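Local atomic coordinates of amidohydrolase (Staphylococcus aureus, PDB entry 3NUR), a protein that is a putative metal-dependent hydrolase of the amidohydrolase family, built on a TIM barrel and probably acting on carbon-nitrogen bonds other than peptide bonds. Residues V236-D242 with Y281-F286; G168-Q172 with I230-L235; P259-E263 with L301-V306; F179-E183 with R243-M249; C111-N115 with F132-P136. All coordinates share one frame; numbering follows the deposited sequence. Where two conformers were deposited one is given.

Interaction 1 of 5, residues V236-D242 with Y281-F286; sequences VLSGIFD and YFKNSF
V236 and Y281 bring the two backbones nearest, with V236 CA and Y281 CA 6.9 Å apart; segment 236-242 leaves helix at G239 and segment 281-286 at S285. V236 has CG1 anti to the backbone N (chi1 167°), 3.6 Å from Y281 CD2. This leaves CG2 for F286 CE2, at 3.6 Å, and for F282 CZ. G239 has positive phi and closes helix 223-237 with a Schellman motif, then serves as N-cap of helix 240-243. This turn joins two outer helices of the TIM barrel, and helix 278-284 packs against it just ahead of strand 286-288. The F241 ring meets that of F286 obliquely, centroids 5.4 Å apart and planes at 53°, while F241 CD1 touches S285 CB at 3.6 Å. F241 CB touches Y281 CD1. Y281 OH donates to D242 OD1 at 2.6 Å, on the syn side, tilted out of the carboxylate plane. D242 OD2 accepts from N275 N, and Y281 OH also pairs with H276 N.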
# COMPACT_ATOMS: atom_id res chain seq x y z
N VAL A 236 -0.96 -14.97 -2.36
CA VAL A 236 -1.40 -15.64 -3.58
C VAL A 236 -1.31 -17.17 -3.42
O VAL A 236 -2.28 -17.85 -3.70
CB VAL A 236 -0.61 -15.12 -4.80
CG1 VAL A 236 -0.82 -16.00 -6.03
CG2 VAL A 236 -0.96 -13.66 -5.11
N LEU A 237 -0.13 -17.68 -3.02
CA LEU A 237 0.12 -19.12 -2.87
C LEU A 237 -0.79 -19.81 -1.86
O LEU A 237 -1.10 -20.99 -2.03
CB LEU A 237 1.61 -19.42 -2.55
CG LEU A 237 2.64 -18.93 -3.58
CD1 LEU A 237 4.06 -19.26 -3.12
CD2 LEU A 237 2.38 -19.51 -4.99
N SER A 238 -1.25 -19.06 -0.83
CA SER A 238 -2.16 -19.60 0.20
C SER A 238 -3.63 -19.74 -0.30
O SER A 238 -4.47 -20.26 0.44
CB SER A 238 -2.12 -18.75 1.46
OG SER A 238 -2.81 -17.53 1.31
N GLY A 239 -3.92 -19.23 -1.50
CA GLY A 239 -5.25 -19.32 -2.11
C GLY A 239 -6.29 -18.29 -1.69
O GLY A 239 -7.49 -18.49 -1.94
N ILE A 240 -5.84 -17.16 -1.10
CA ILE A 240 -6.73 -16.08 -0.66
C ILE A 240 -7.62 -15.59 -1.84
O ILE A 240 -8.82 -15.36 -1.66
CB ILE A 240 -5.89 -14.91 -0.04
CG1 ILE A 240 -5.51 -15.23 1.44
CG2 ILE A 240 -6.61 -13.54 -0.17
CD1 ILE A 240 -4.51 -14.28 2.06
N PHE A 241 -7.03 -15.47 -3.03
CA PHE A 241 -7.75 -14.98 -4.20
C PHE A 241 -8.64 -16.02 -4.89
O PHE A 241 -9.41 -15.66 -5.78
CB PHE A 241 -6.82 -14.24 -5.16
CG PHE A 241 -6.03 -13.15 -4.47
CD1 PHE A 241 -6.57 -11.88 -4.30
CD2 PHE A 241 -4.74 -13.39 -4.00
CE1 PHE A 241 -5.83 -10.87 -3.66
CE2 PHE A 241 -4.02 -12.39 -3.35
CZ PHE A 241 -4.56 -11.14 -3.19
N ASP A 242 -8.57 -17.29 -4.45
CA ASP A 242 -9.48 -18.34 -4.90
C ASP A 242 -10.68 -18.32 -3.95
O ASP A 242 -11.81 -18.42 -4.42
CB ASP A 242 -8.78 -19.70 -4.91
CG ASP A 242 -7.89 -19.92 -6.12
OD1 ASP A 242 -7.88 -19.06 -7.02
OD2 ASP A 242 -7.17 -20.94 -6.14
N TYR A 281 -2.92 -13.97 -10.91
CA TYR A 281 -3.35 -13.21 -9.72
C TYR A 281 -2.78 -11.80 -9.68
O TYR A 281 -3.48 -10.87 -9.31
CB TYR A 281 -3.03 -13.95 -8.44
CG TYR A 281 -3.70 -15.30 -8.37
CD1 TYR A 281 -5.02 -15.42 -7.94
CD2 TYR A 281 -3.04 -16.45 -8.79
CE1 TYR A 281 -5.63 -16.66 -7.83
CE2 TYR A 281 -3.64 -17.70 -8.70
CZ TYR A 281 -4.94 -17.80 -8.23
OH TYR A 281 -5.55 -19.03 -8.16
N PHE A 282 -1.53 -11.63 -10.12
CA PHE A 282 -0.95 -10.27 -10.16
C PHE A 282 -1.57 -9.44 -11.27
O PHE A 282 -1.68 -8.21 -11.16
CB PHE A 282 0.58 -10.33 -10.28
CG PHE A 282 1.15 -10.87 -8.99
CD1 PHE A 282 1.24 -10.06 -7.86
CD2 PHE A 282 1.54 -12.20 -8.89
CE1 PHE A 282 1.68 -10.58 -6.64
CE2 PHE A 282 2.03 -12.71 -7.68
CZ PHE A 282 2.08 -11.89 -6.56
N LYS A 283 -2.00 -10.09 -12.34
CA LYS A 283 -2.60 -9.36 -13.44
C LYS A 283 -4.07 -9.02 -13.18
O LYS A 283 -4.59 -8.07 -13.78
CB LYS A 283 -2.49 -10.17 -14.72
CG LYS A 283 -1.07 -10.38 -15.22
CD LYS A 283 -1.12 -11.35 -16.39
CE LYS A 283 0.23 -11.89 -16.75
NZ LYS A 283 0.17 -12.70 -17.99
N ASN A 284 -4.77 -9.82 -12.36
CA ASN A 284 -6.21 -9.66 -12.16
C ASN A 284 -6.67 -9.24 -10.77
O ASN A 284 -7.79 -8.74 -10.63
CB ASN A 284 -6.92 -10.93 -12.64
CG ASN A 284 -6.74 -11.12 -14.14
OD1 ASN A 284 -5.81 -11.79 -14.59
ND2 ASN A 284 -7.53 -10.42 -14.93
N SER A 285 -5.82 -9.44 -9.75
CA SER A 285 -6.19 -9.14 -8.36
C SER A 285 -5.25 -8.14 -7.67
O SER A 285 -5.43 -7.85 -6.49
CB SER A 285 -6.25 -10.43 -7.55
OG SER A 285 -7.18 -11.34 -8.12
N PHE A 286 -4.25 -7.63 -8.40
CA PHE A 286 -3.33 -6.63 -7.83
C PHE A 286 -3.32 -5.38 -8.66
O PHE A 286 -3.54 -5.44 -9.87
CB PHE A 286 -1.88 -7.19 -7.76
CG PHE A 286 -1.61 -8.04 -6.55
CD1 PHE A 286 -0.93 -7.51 -5.45
CD2 PHE A 286 -2.03 -9.37 -6.49
CE1 PHE A 286 -0.69 -8.29 -4.30
CE2 PHE A 286 -1.79 -10.15 -5.35
CZ PHE A 286 -1.10 -9.61 -4.28

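Interaction 2 of 5, residues G168-Q172 with I230-L235; sequences GFLDQ and IHAIHL
I230 on helix 223-237 touches the F169 ring with its CG2 methyl, 4.0 Å from F169 CE2. The helix belongs to the outer layer of the TIM barrel, and 168-172 is part of the loop between strand 159-162 and helix 176-185, with a type I beta turn from F169 to Q172. F169, H231 and H234 form an aromatic cluster. H231 sends CG anti to its backbone N (chi1 -165°), which carries the imidazole across to the loop. F169 CD1 sits over one imidazole face, 3.3 Å from H231 CG, and H231 CA makes a CH-pi contact with one face of the phenyl ring. H231 NE2 accepts a nearly straight bond from L170 N at 2.9 Å, tilted from the imidazole plane, so this nitrogen carries no proton here. H234 meets the same side of the F169 ring, near CD2 and CE2: F169 CD2 lies over the centre of its imidazole, 3.5 Å from H234 NE2, with the planes at 47°. H234 ND1 donates to D171 OD2 at 2.8 Å, in the imidazole plane but from above the carboxylate plane. L235, on the side of F179, closes the row with its CD2 methyl 3.7 Å from L170 C.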
# COMPACT_ATOMS: atom_id res chain seq x y z
N GLY A 168 4.41 -13.52 11.99
CA GLY A 168 4.68 -13.81 10.59
C GLY A 168 3.75 -13.17 9.58
O GLY A 168 3.08 -12.17 9.86
N PHE A 169 3.74 -13.75 8.37
CA PHE A 169 2.95 -13.24 7.26
C PHE A 169 1.47 -13.47 7.44
O PHE A 169 1.05 -14.35 8.20
CB PHE A 169 3.46 -13.83 5.93
CG PHE A 169 4.87 -13.41 5.55
CD1 PHE A 169 5.21 -12.06 5.47
CD2 PHE A 169 5.81 -14.35 5.18
CE1 PHE A 169 6.50 -11.67 5.07
CE2 PHE A 169 7.10 -13.96 4.77
CZ PHE A 169 7.43 -12.62 4.71
N LEU A 170 0.68 -12.67 6.72
CA LEU A 170 -0.78 -12.69 6.80
C LEU A 170 -1.49 -13.83 6.01
O LEU A 170 -2.72 -13.83 5.91
CB LEU A 170 -1.38 -11.28 6.55
CG LEU A 170 -0.78 -10.11 7.40
CD1 LEU A 170 -1.23 -8.75 6.88
CD2 LEU A 170 -1.11 -10.23 8.89
N ASP A 171 -0.71 -14.82 5.48
CA ASP A 171 -1.30 -16.00 4.83
C ASP A 171 -1.80 -17.02 5.88
O ASP A 171 -2.49 -17.99 5.52
CB ASP A 171 -0.34 -16.67 3.83
CG ASP A 171 0.98 -17.15 4.40
OD1 ASP A 171 1.45 -16.56 5.41
OD2 ASP A 171 1.58 -18.06 3.79
N GLN A 172 -1.42 -16.82 7.15
CA GLN A 172 -1.82 -17.71 8.25
C GLN A 172 -3.34 -17.70 8.42
O GLN A 172 -3.98 -16.67 8.21
CB GLN A 172 -1.13 -17.30 9.56
CG GLN A 172 0.36 -17.53 9.56
CD GLN A 172 0.97 -16.96 10.81
OE1 GLN A 172 0.82 -17.51 11.90
NE2 GLN A 172 1.63 -15.80 10.70
N ILE A 230 7.65 -10.78 -1.10
CA ILE A 230 7.54 -12.16 -0.62
C ILE A 230 6.21 -12.34 0.12
O ILE A 230 5.51 -13.34 -0.10
CB ILE A 230 8.81 -12.53 0.21
CG1 ILE A 230 10.05 -12.64 -0.72
CG2 ILE A 230 8.61 -13.82 1.05
CD1 ILE A 230 11.43 -12.79 -0.02
N HIS A 231 5.82 -11.36 0.94
CA HIS A 231 4.57 -11.35 1.68
C HIS A 231 3.38 -11.42 0.70
O HIS A 231 2.52 -12.27 0.86
CB HIS A 231 4.46 -10.07 2.53
CG HIS A 231 3.40 -10.12 3.59
ND1 HIS A 231 3.31 -9.12 4.54
CD2 HIS A 231 2.44 -11.05 3.85
CE1 HIS A 231 2.30 -9.47 5.34
NE2 HIS A 231 1.73 -10.60 4.94
N ALA A 232 3.38 -10.58 -0.35
CA ALA A 232 2.30 -10.62 -1.33
C ALA A 232 2.22 -12.00 -2.01
O ALA A 232 1.12 -12.50 -2.21
CB ALA A 232 2.46 -9.50 -2.36
N ILE A 233 3.38 -12.63 -2.34
CA ILE A 233 3.40 -13.97 -2.96
C ILE A 233 2.80 -15.00 -2.01
O ILE A 233 2.04 -15.84 -2.45
CB ILE A 233 4.82 -14.34 -3.47
CG1 ILE A 233 5.23 -13.38 -4.62
CG2 ILE A 233 4.84 -15.81 -3.97
CD1 ILE A 233 6.79 -13.28 -4.78
N HIS A 234 3.11 -14.92 -0.70
CA HIS A 234 2.52 -15.83 0.30
C HIS A 234 0.98 -15.77 0.20
O HIS A 234 0.31 -16.80 0.26
CB HIS A 234 2.93 -15.39 1.72
CG HIS A 234 4.16 -16.06 2.22
ND1 HIS A 234 4.09 -17.07 3.17
CD2 HIS A 234 5.46 -15.83 1.92
CE1 HIS A 234 5.34 -17.42 3.42
NE2 HIS A 234 6.20 -16.72 2.68
N LEU A 235 0.43 -14.56 0.06
CA LEU A 235 -1.02 -14.35 -0.01
C LEU A 235 -1.63 -15.05 -1.21
O LEU A 235 -2.63 -15.75 -1.08
CB LEU A 235 -1.36 -12.85 0.01
CG LEU A 235 -0.81 -12.01 1.20
CD1 LEU A 235 -1.32 -10.57 1.13
CD2 LEU A 235 -1.21 -12.61 2.55

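Interaction 3 of 5, residues P259-E263 with L301-V306; sequences PFFLE and LVKKEV
E263 and E305 both bend at their second torsion, chi2 91° in E263 and -59° in E305, and this turns their carboxylates onto each other. E263 OE2 comes within 2.7 Å of E305 OE2. The two carboxylate planes stand 73° apart. E305 also slides past L262, pointing the opposite way, with E305 OE1 3.6 Å from L262 CB. E305 CG lies 3.4 Å from the carbonyl oxygen P259 O. The rest of the contact is apolar. P259 CG packs beside V302 CG2 at 4.1 Å, the two side chains pointing the same way. L301 CD2 lies 4.0 Å from F260 N, and L262 CD1 touches V306 CG1. P259, V302 and V306 all rest on I288 of strand 286-288. The contact thus joins residues 259-261 and the first turn of helix 262-268 to helix 296-306 on the outside of the TIM barrel. With two acidic oxygens so close, the neighbouring acid would raise the pKa, so one of the two probably holds a proton, easing the repulsion.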
# COMPACT_ATOMS: atom_id res chain seq x y z
N PRO A 259 7.06 -7.97 -10.54
CA PRO A 259 6.98 -7.96 -12.01
C PRO A 259 8.23 -8.41 -12.73
O PRO A 259 8.13 -8.83 -13.89
CB PRO A 259 6.63 -6.50 -12.35
CG PRO A 259 5.92 -6.01 -11.11
CD PRO A 259 6.74 -6.62 -10.00
N PHE A 260 9.40 -8.37 -12.07
CA PHE A 260 10.66 -8.80 -12.67
C PHE A 260 10.65 -10.32 -12.96
O PHE A 260 11.31 -10.79 -13.90
CB PHE A 260 11.85 -8.43 -11.74
CG PHE A 260 13.22 -8.81 -12.27
CD1 PHE A 260 13.91 -7.95 -13.12
CD2 PHE A 260 13.84 -9.99 -11.88
CE1 PHE A 260 15.19 -8.30 -13.61
CE2 PHE A 260 15.10 -10.34 -12.38
CZ PHE A 260 15.77 -9.48 -13.22
N PHE A 261 9.88 -11.09 -12.16
CA PHE A 261 9.89 -12.55 -12.25
C PHE A 261 8.57 -13.24 -12.58
O PHE A 261 8.46 -14.44 -12.35
CB PHE A 261 10.44 -13.09 -10.90
CG PHE A 261 11.73 -13.86 -11.00
CD1 PHE A 261 12.81 -13.37 -11.74
CD2 PHE A 261 11.90 -15.06 -10.31
CE1 PHE A 261 14.01 -14.08 -11.82
CE2 PHE A 261 13.11 -15.75 -10.36
CZ PHE A 261 14.15 -15.27 -11.13
N LEU A 262 7.55 -12.53 -13.11
CA LEU A 262 6.27 -13.19 -13.40
C LEU A 262 6.36 -14.42 -14.30
O LEU A 262 5.77 -15.47 -13.97
CB LEU A 262 5.21 -12.22 -13.91
CG LEU A 262 4.65 -11.21 -12.90
CD1 LEU A 262 3.66 -10.30 -13.56
CD2 LEU A 262 3.99 -11.90 -11.71
N GLU A 263 7.08 -14.29 -15.44
CA GLU A 263 7.23 -15.42 -16.38
C GLU A 263 7.94 -16.57 -15.72
O GLU A 263 7.53 -17.72 -15.89
CB GLU A 263 7.98 -15.01 -17.66
CG GLU A 263 7.28 -13.97 -18.53
CD GLU A 263 7.62 -12.53 -18.22
OE1 GLU A 263 8.09 -12.23 -17.09
OE2 GLU A 263 7.42 -11.68 -19.12
N LEU A 301 8.45 -1.99 -17.70
CA LEU A 301 8.35 -3.40 -17.30
C LEU A 301 6.95 -3.72 -16.77
O LEU A 301 6.34 -4.72 -17.17
CB LEU A 301 9.41 -3.70 -16.23
CG LEU A 301 9.36 -5.13 -15.62
CD1 LEU A 301 9.95 -6.15 -16.57
CD2 LEU A 301 10.12 -5.17 -14.30
N VAL A 302 6.45 -2.87 -15.87
CA VAL A 302 5.15 -3.05 -15.22
C VAL A 302 4.04 -2.99 -16.27
O VAL A 302 3.16 -3.86 -16.26
CB VAL A 302 4.98 -2.02 -14.06
CG1 VAL A 302 3.52 -1.92 -13.58
CG2 VAL A 302 5.92 -2.36 -12.88
N LYS A 303 4.11 -2.03 -17.20
CA LYS A 303 3.10 -1.95 -18.27
C LYS A 303 3.05 -3.26 -19.10
O LYS A 303 1.97 -3.72 -19.44
CB LYS A 303 3.37 -0.74 -19.18
CG LYS A 303 2.25 -0.44 -20.18
CD LYS A 303 2.72 0.55 -21.23
CE LYS A 303 1.73 0.74 -22.36
NZ LYS A 303 2.25 1.66 -23.41
N LYS A 304 4.22 -3.84 -19.44
CA LYS A 304 4.24 -5.07 -20.24
C LYS A 304 3.74 -6.29 -19.47
O LYS A 304 3.14 -7.19 -20.05
CB LYS A 304 5.68 -5.37 -20.74
CG LYS A 304 6.23 -4.37 -21.73
CD LYS A 304 7.77 -4.36 -21.71
CE LYS A 304 8.33 -3.24 -22.55
NZ LYS A 304 9.76 -2.97 -22.24
N GLU A 305 4.00 -6.33 -18.15
CA GLU A 305 3.67 -7.46 -17.28
C GLU A 305 2.22 -7.50 -16.81
O GLU A 305 1.60 -8.56 -16.90
CB GLU A 305 4.61 -7.51 -16.06
CG GLU A 305 6.05 -7.88 -16.42
CD GLU A 305 6.23 -9.22 -17.10
OE1 GLU A 305 5.40 -10.13 -16.87
OE2 GLU A 305 7.22 -9.36 -17.85
N VAL A 306 1.70 -6.37 -16.29
CA VAL A 306 0.32 -6.33 -15.77
C VAL A 306 -0.65 -5.51 -16.62
O VAL A 306 -1.86 -5.66 -16.47
CB VAL A 306 0.22 -5.94 -14.27
CG1 VAL A 306 1.01 -6.91 -13.40
CG2 VAL A 306 0.66 -4.50 -14.02

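Interaction 4 of 5, residues F179-E183 with R243-M249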
# COMPACT_ATOMS: atom_id res chain seq x y z
N PHE A 179 -9.08 -10.46 5.04
CA PHE A 179 -9.28 -10.55 3.58
C PHE A 179 -10.74 -10.78 3.24
O PHE A 179 -11.24 -10.19 2.30
CB PHE A 179 -8.35 -11.61 2.97
CG PHE A 179 -6.91 -11.31 3.32
CD1 PHE A 179 -6.20 -10.34 2.62
CD2 PHE A 179 -6.30 -11.95 4.39
CE1 PHE A 179 -4.88 -10.02 2.98
CE2 PHE A 179 -4.98 -11.62 4.75
CZ PHE A 179 -4.29 -10.65 4.06
N LYS A 180 -11.44 -11.65 4.02
CA LYS A 180 -12.86 -11.93 3.86
C LYS A 180 -13.65 -10.63 4.03
O LYS A 180 -14.54 -10.35 3.24
CB LYS A 180 -13.31 -12.95 4.93
CG LYS A 180 -14.76 -13.41 4.78
CD LYS A 180 -15.07 -14.50 5.80
CE LYS A 180 -16.28 -15.30 5.42
NZ LYS A 180 -16.44 -16.49 6.29
N THR A 181 -13.27 -9.82 5.03
CA THR A 181 -13.91 -8.54 5.34
C THR A 181 -13.74 -7.56 4.19
O THR A 181 -14.72 -6.97 3.74
CB THR A 181 -13.46 -8.03 6.71
OG1 THR A 181 -13.84 -9.01 7.68
CG2 THR A 181 -14.08 -6.71 7.07
N ALA A 182 -12.50 -7.42 3.67
CA ALA A 182 -12.22 -6.55 2.53
C ALA A 182 -13.07 -6.94 1.31
O ALA A 182 -13.68 -6.06 0.71
CB ALA A 182 -10.73 -6.60 2.18
N GLU A 183 -13.18 -8.24 0.99
CA GLU A 183 -14.00 -8.65 -0.16
C GLU A 183 -15.49 -8.31 0.06
O GLU A 183 -16.13 -7.73 -0.83
CB GLU A 183 -13.82 -10.13 -0.49
CG GLU A 183 -14.35 -10.47 -1.88
CD GLU A 183 -14.71 -11.91 -2.17
OE1 GLU A 183 -15.15 -12.63 -1.25
OE2 GLU A 183 -14.57 -12.32 -3.35
N ARG A 243 -10.44 -18.13 -2.63
CA ARG A 243 -11.48 -18.02 -1.61
C ARG A 243 -12.25 -16.71 -1.80
O ARG A 243 -13.49 -16.71 -1.67
CB ARG A 243 -10.88 -18.05 -0.18
CG ARG A 243 -10.51 -19.44 0.28
CD ARG A 243 -10.18 -19.54 1.77
NE ARG A 243 -9.00 -18.77 2.19
CZ ARG A 243 -7.73 -19.09 1.90
NH1 ARG A 243 -7.46 -20.13 1.12
NH2 ARG A 243 -6.73 -18.35 2.35
N TYR A 244 -11.53 -15.60 -2.09
CA TYR A 244 -12.09 -14.24 -2.25
C TYR A 244 -11.73 -13.69 -3.64
O TYR A 244 -10.85 -12.82 -3.75
CB TYR A 244 -11.62 -13.33 -1.07
CG TYR A 244 -11.82 -14.01 0.26
CD1 TYR A 244 -13.09 -14.43 0.67
CD2 TYR A 244 -10.73 -14.34 1.06
CE1 TYR A 244 -13.27 -15.14 1.85
CE2 TYR A 244 -10.90 -15.03 2.26
CZ TYR A 244 -12.17 -15.42 2.65
OH TYR A 244 -12.35 -16.10 3.82
N PRO A 245 -12.37 -14.23 -4.71
CA PRO A 245 -11.98 -13.84 -6.08
C PRO A 245 -12.23 -12.40 -6.50
O PRO A 245 -11.65 -11.96 -7.49
CB PRO A 245 -12.74 -14.84 -6.96
CG PRO A 245 -13.92 -15.22 -6.16
CD PRO A 245 -13.40 -15.29 -4.74
N LYS A 246 -13.06 -11.66 -5.75
CA LYS A 246 -13.33 -10.25 -6.07
C LYS A 246 -12.38 -9.32 -5.33
O LYS A 246 -12.42 -8.11 -5.55
CB LYS A 246 -14.80 -9.89 -5.75
CG LYS A 246 -15.81 -10.61 -6.63
CD LYS A 246 -17.25 -10.13 -6.39
CE LYS A 246 -17.92 -10.67 -5.15
NZ LYS A 246 -17.72 -9.79 -3.96
N LEU A 247 -11.55 -9.86 -4.43
CA LEU A 247 -10.59 -9.07 -3.66
C LEU A 247 -9.48 -8.49 -4.54
O LEU A 247 -8.92 -9.20 -5.37
CB LEU A 247 -9.95 -9.92 -2.53
CG LEU A 247 -8.86 -9.22 -1.66
CD1 LEU A 247 -9.44 -8.07 -0.84
CD2 LEU A 247 -8.13 -10.21 -0.79
N ASN A 248 -9.15 -7.20 -4.32
CA ASN A 248 -8.00 -6.57 -4.96
C ASN A 248 -7.03 -6.05 -3.91
O ASN A 248 -7.44 -5.51 -2.88
CB ASN A 248 -8.37 -5.40 -5.87
CG ASN A 248 -9.20 -5.81 -7.04
OD1 ASN A 248 -8.78 -6.61 -7.88
ND2 ASN A 248 -10.40 -5.28 -7.08
N MSE A 249 -5.76 -6.21 -4.18
CA MSE A 249 -4.74 -5.65 -3.33
C MSE A 249 -3.90 -4.66 -4.10
O MSE A 249 -3.92 -4.69 -5.33
CB MSE A 249 -3.95 -6.74 -2.63
CG MSE A 249 -4.86 -7.31 -1.52
SE MSE A 249 -4.06 -8.56 -0.57
CE MSE A 249 -2.82 -7.37 0.41
O HOH W 1 -15.87 -15.23 -1.80
O HOH W 2 -19.18 -8.01 -2.34
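This is a mixed contact, apolar toward the barrel and polar toward solvent, between helix 176-185 and the loop that leads into strand 249-251. Y244 lies flat against the helix. K180 CA sits over the centre of its ring in a CH-pi contact, 3.8 Å from the ring centroid, and R243 CB packs on the opposite face. The hydroxyl reaches past K180 CB to D176 OD2, with which it hydrogen-bonds. R243 NE forms a salt bridge to D176 OD1, outside the two segments. E183 stretches out with CG anti to its backbone N (chi1 -165°), and this carries the carboxylate into the type I turn from Y244 to L247. K246 N donates to the anti lone pair of E183 OE2 at 2.9 Å, while E183 OE1 lies at the edge of the Y244 ring, 3.3 Å from Y244 CD1. A water donates to both E183 OE1 and R243 O. K246 NZ stays 4.1 Å from E183 OE2, beyond a salt bridge, and donates to a second water. On the inner side L247 splits its methyls: CD1 meets A182 CB at 3.6 Å, and CD2 touches the edge of the F179 ring. The selenium of selenomethionine M249 lies 3.9 Å from F179 CE1, an oblique Met-aromatic contact. Such packing of an outer helix against the loop entering a neighbouring parallel strand is a feature of the TIM barrel.

Interaction 5 of 5, residues C111-N115 with F132-P136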
# COMPACT_ATOMS: atom_id res chain seq x y z
N CYS A 111 -5.38 2.51 16.97
CA CYS A 111 -5.84 2.48 15.56
C CYS A 111 -7.19 3.21 15.46
O CYS A 111 -7.41 3.98 14.52
CB CYS A 111 -5.95 1.05 15.05
SG CYS A 111 -4.35 0.27 14.72
N GLN A 112 -8.10 2.97 16.44
CA GLN A 112 -9.42 3.64 16.48
C GLN A 112 -9.26 5.16 16.52
O GLN A 112 -9.96 5.87 15.80
CB GLN A 112 -10.24 3.18 17.68
CG GLN A 112 -10.84 1.81 17.48
CD GLN A 112 -11.45 1.24 18.75
OE1 GLN A 112 -12.17 0.24 18.72
NE2 GLN A 112 -11.16 1.85 19.90
N LYS A 113 -8.33 5.64 17.32
CA LYS A 113 -8.05 7.05 17.45
C LYS A 113 -7.51 7.64 16.15
O LYS A 113 -7.94 8.73 15.74
CB LYS A 113 -7.01 7.23 18.53
CG LYS A 113 -6.92 8.65 19.07
CD LYS A 113 -7.40 8.65 20.49
CE LYS A 113 -6.87 7.47 21.28
NZ LYS A 113 -7.50 7.40 22.61
N ALA A 114 -6.57 6.90 15.52
CA ALA A 114 -5.99 7.40 14.28
C ALA A 114 -7.11 7.53 13.24
O ALA A 114 -7.24 8.59 12.62
CB ALA A 114 -4.89 6.47 13.79
N ASN A 115 -7.94 6.47 13.08
CA ASN A 115 -9.04 6.48 12.10
C ASN A 115 -10.07 7.59 12.36
O ASN A 115 -10.50 8.26 11.42
CB ASN A 115 -9.71 5.11 12.03
CG ASN A 115 -8.77 4.04 11.52
OD1 ASN A 115 -7.97 4.28 10.60
ND2 ASN A 115 -8.89 2.84 12.05
N PHE A 132 -7.91 5.59 4.05
CA PHE A 132 -7.60 4.17 4.12
C PHE A 132 -7.48 3.86 5.60
O PHE A 132 -6.89 4.65 6.36
CB PHE A 132 -6.31 3.81 3.34
CG PHE A 132 -6.49 3.33 1.90
CD1 PHE A 132 -7.75 3.27 1.32
CD2 PHE A 132 -5.39 2.99 1.12
CE1 PHE A 132 -7.92 2.82 -0.00
CE2 PHE A 132 -5.56 2.56 -0.21
CZ PHE A 132 -6.82 2.46 -0.75
N ALA A 133 -8.07 2.74 6.01
CA ALA A 133 -8.07 2.29 7.42
C ALA A 133 -6.69 1.86 7.91
O ALA A 133 -5.89 1.30 7.15
CB ALA A 133 -9.02 1.13 7.58
N THR A 134 -6.42 2.13 9.20
CA THR A 134 -5.24 1.67 9.95
C THR A 134 -5.81 0.60 10.88
O THR A 134 -6.76 0.87 11.63
CB THR A 134 -4.50 2.82 10.64
OG1 THR A 134 -4.11 3.76 9.63
CG2 THR A 134 -3.26 2.34 11.40
N LEU A 135 -5.30 -0.63 10.77
CA LEU A 135 -5.87 -1.78 11.48
C LEU A 135 -4.98 -2.43 12.50
O LEU A 135 -3.81 -2.64 12.20
CB LEU A 135 -6.33 -2.85 10.48
CG LEU A 135 -7.26 -2.39 9.34
CD1 LEU A 135 -7.48 -3.50 8.35
CD2 LEU A 135 -8.59 -1.87 9.90
N PRO A 136 -5.53 -2.88 13.64
CA PRO A 136 -4.69 -3.60 14.62
C PRO A 136 -4.53 -5.07 14.19
O PRO A 136 -5.16 -5.96 14.74
CB PRO A 136 -5.48 -3.43 15.92
CG PRO A 136 -6.93 -3.39 15.48
CD PRO A 136 -6.93 -2.72 14.12
O HOH W 3 -6.06 5.56 8.96
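A helix of the TIM barrel's outer layer, 104-124, meets the loop that follows strand 129-131, and the carboxamide of N115 links the two. N115 pairs with the backbone of T134 at both ends. T134 N donates to N115 OD1 at 3.0 Å, and N115 ND2 donates to T134 O at 2.9 Å. Both bonds lie in the carbonyl plane of their acceptor, on a lone pair. With CG anti to the carbonyl carbon (chi1 -65°), N115 turns its amide to the T134 backbone. A water bridges three groups: it donates to N115 OD1 at 2.8 Å and to F132 O, and accepts from T134 OG1 at 2.7 Å. One turn earlier on the helix, C111 SG lies against the chain at P136 N, 3.5 Å away, and C111 CB touches T134 O. N115 ND2 also donates to E146 OE2 of helix 140-152. N115 OD1 therefore takes two bonds and ND2 gives two. These bonds satisfy the polar atoms of a buried amide and fix which way round it sits.

Interactions 1, 2 and 4 form one connected group. Helix 223-237 serves both 1 and 2, and S238 CB meets D171 CB at 3.6 Å. Interactions 1 and 4 have centres about 9 Å apart and share a probable backbone hydrogen bond, S285 O to M249 N, 2.8 Å. L235 joins 2 to 4 through M249 and F179. Interaction 3 extends the group on one flank, where F282 CD2 touches L262 CD2. Interaction 5 stands apart, its centre about 33 Å from that of interaction 3, on the opposite side of the chain's centre. The calcium ion is held by E28, H30, H192 and D316. In interaction 5 the side chain of F132 is about 11 Å from the bound calcium ion.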